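Local coordinates for glutamine cyclotransferase (Zymomonas mobilis, PDB 3NOL), which catalyses the cyclisation of N-terminal glutamine to pyroglutamate, as a bacterial glutaminyl cyclase built as a beta-propeller, at residues A[42-47]-A[243-248]. Sequence-based numbering, arbitrary orientation.
Sequences KAFTEG and GKLWPK. With GOL (glycerol), chain C.
With its CG set anti to the carbonyl carbon and every later torsion near 180°, K244 runs straight to E46, whose chain bends at chi2 to bring its carboxylate round. The pair joins two blades of the beta-propeller: K244 sits in the type II turn G243–W246, between strands 238-243 and 248-256, and E46 on strand 44-51, innermost in the next blade. NZ of K244 lies 2.8 Å from OE2 of E46 in a salt bridge, reaching that oxygen on its syn side, 24° out of the carboxylate plane; the bond from NZ to OE1 of E46 is weak. O1 of a glycerol, probably from the crystallisation liquor and also held by N175 and W104, is hydrogen-bonded to both NZ and OE1. Lysine suits this place because its CG and CD run past T45 O, CG at 3.3 Å, before the charge is delivered; a methionine here would probably leave the buried carboxylate of E46, already close to E90, without its counter-charge. The turn is also tied by its backbone, L245 N to A43 O at 2.9 Å. L245 supplies a methyl for the face of F44, a CH-pi contact with CD2 3.6 Å from the ring centre and 6° off the normal.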
loop_
_atom_site.group_PDB
_atom_site.type_symbol
_atom_site.label_atom_id
_atom_site.label_comp_id
_atom_site.label_asym_id
_atom_site.label_seq_id
_atom_site.Cartn_x
_atom_site.Cartn_y
_atom_site.Cartn_z
ATOM N N LYS A 42 -7.827 -3.502 14.938
ATOM C CA LYS A 42 -8.554 -4.604 14.334
ATOM C C LYS A 42 -8.459 -4.586 12.797
ATOM O O LYS A 42 -9.017 -5.451 12.119
ATOM C CB LYS A 42 -10.025 -4.604 14.813
ATOM C CG LYS A 42 -10.170 -4.930 16.310
ATOM C CD LYS A 42 -11.621 -5.173 16.695
ATOM C CE LYS A 42 -11.734 -5.644 18.135
ATOM N NZ LYS A 42 -11.195 -4.645 19.098
ATOM N N ALA A 43 -7.730 -3.609 12.256
ATOM C CA ALA A 43 -7.679 -3.387 10.816
ATOM C C ALA A 43 -6.490 -4.109 10.199
ATOM O O ALA A 43 -5.333 -3.665 10.369
ATOM C CB ALA A 43 -7.604 -1.866 10.495
ATOM N N PHE A 44 -6.790 -5.174 9.450
ATOM C CA PHE A 44 -5.780 -5.872 8.631
ATOM C C PHE A 44 -5.517 -5.097 7.339
ATOM O O PHE A 44 -6.143 -5.358 6.298
ATOM C CB PHE A 44 -6.228 -7.294 8.265
ATOM C CG PHE A 44 -6.293 -8.246 9.435
ATOM C CD1 PHE A 44 -7.498 -8.436 10.126
ATOM C CD2 PHE A 44 -5.157 -8.980 9.816
ATOM C CE1 PHE A 44 -7.573 -9.366 11.194
ATOM C CE2 PHE A 44 -5.212 -9.885 10.902
ATOM C CZ PHE A 44 -6.420 -10.081 11.581
ATOM N N THR A 45 -4.615 -4.134 7.410
ATOM C CA THR A 45 -4.353 -3.253 6.273
ATOM C C THR A 45 -3.887 -4.008 5.025
ATOM O O THR A 45 -2.868 -4.727 5.084
ATOM C CB THR A 45 -3.268 -2.216 6.674
ATOM O OG1 THR A 45 -3.708 -1.519 7.848
ATOM C CG2 THR A 45 -3.036 -1.233 5.547
ATOM N N GLU A 46 -4.620 -3.854 3.907
ATOM C CA GLU A 46 -4.243 -4.477 2.616
ATOM C C GLU A 46 -4.021 -3.476 1.451
ATOM O O GLU A 46 -3.568 -3.847 0.350
ATOM C CB GLU A 46 -5.291 -5.499 2.176
ATOM C CG GLU A 46 -5.598 -6.625 3.181
ATOM C CD GLU A 46 -4.418 -7.572 3.407
ATOM O OE1 GLU A 46 -3.351 -7.394 2.783
ATOM O OE2 GLU A 46 -4.565 -8.534 4.205
ATOM N N GLY A 47 -4.372 -2.222 1.703
ATOM C CA GLY A 47 -4.245 -1.149 0.715
ATOM C C GLY A 47 -4.333 0.149 1.488
ATOM O O GLY A 47 -5.071 0.240 2.481
ATOM N N GLY A 243 0.825 -1.035 9.581
ATOM C CA GLY A 243 0.815 -2.477 9.428
ATOM C C GLY A 243 -0.500 -3.080 9.900
ATOM O O GLY A 243 -1.388 -2.388 10.491
ATOM N N LYS A 244 -0.637 -4.377 9.625
ATOM C CA LYS A 244 -1.889 -5.065 9.946
ATOM C C LYS A 244 -2.043 -5.181 11.453
ATOM O O LYS A 244 -1.177 -5.768 12.115
ATOM C CB LYS A 244 -1.934 -6.430 9.275
ATOM C CG LYS A 244 -1.718 -6.364 7.735
ATOM C CD LYS A 244 -2.121 -7.710 7.097
ATOM C CE LYS A 244 -1.631 -7.887 5.643
ATOM N NZ LYS A 244 -1.988 -9.241 5.068
ATOM N N LEU A 245 -3.147 -4.624 11.958
ATOM C CA LEU A 245 -3.498 -4.566 13.406
ATOM C C LEU A 245 -2.609 -3.597 14.199
ATOM O O LEU A 245 -2.692 -3.524 15.429
ATOM C CB LEU A 245 -3.489 -5.961 14.048
ATOM C CG LEU A 245 -4.189 -7.108 13.300
ATOM C CD1 LEU A 245 -4.051 -8.428 14.080
ATOM C CD2 LEU A 245 -5.659 -6.771 13.062
ATOM N N TRP A 246 -1.767 -2.844 13.487
ATOM C CA TRP A 246 -0.846 -1.934 14.148
ATOM C C TRP A 246 -1.633 -0.805 14.831
ATOM O O TRP A 246 -2.625 -0.310 14.277
ATOM C CB TRP A 246 0.164 -1.377 13.142
ATOM C CG TRP A 246 1.250 -2.342 12.824
ATOM C CD1 TRP A 246 1.168 -3.721 12.769
ATOM C CD2 TRP A 246 2.608 -2.011 12.563
ATOM N NE1 TRP A 246 2.405 -4.253 12.465
ATOM C CE2 TRP A 246 3.308 -3.227 12.345
ATOM C CE3 TRP A 246 3.313 -0.805 12.504
ATOM C CZ2 TRP A 246 4.682 -3.260 12.062
ATOM C CZ3 TRP A 246 4.677 -0.844 12.228
ATOM C CH2 TRP A 246 5.344 -2.060 12.010
ATOM N N PRO A 247 -1.218 -0.414 16.052
ATOM C CA PRO A 247 -1.944 0.639 16.795
ATOM C C PRO A 247 -1.662 2.067 16.332
ATOM O O PRO A 247 -2.284 3.008 16.844
ATOM C CB PRO A 247 -1.426 0.465 18.235
ATOM C CG PRO A 247 0.005 -0.045 18.031
ATOM C CD PRO A 247 -0.087 -0.970 16.834
ATOM N N LYS A 248 -0.707 2.224 15.413
ATOM C CA LYS A 248 -0.347 3.560 14.910
ATOM C C LYS A 248 -0.108 3.572 13.405
ATOM O O LYS A 248 0.263 2.549 12.837
ATOM C CB LYS A 248 0.941 4.082 15.588
ATOM C CG LYS A 248 0.922 4.229 17.125
ATOM C CD LYS A 248 -0.086 5.267 17.639
ATOM C CE LYS A 248 0.041 5.389 19.174
ATOM N NZ LYS A 248 -0.980 6.324 19.755
HETATM C C1 GOL C . -0.898 -10.364 1.566
HETATM O O1 GOL C . -1.239 -9.249 2.381
HETATM C C2 GOL C . -1.808 -11.573 1.810
HETATM O O2 GOL C . -3.103 -11.296 1.295
HETATM C C3 GOL C . -1.333 -12.787 1.005
HETATM O O3 GOL C . -2.224 -13.858 1.269
#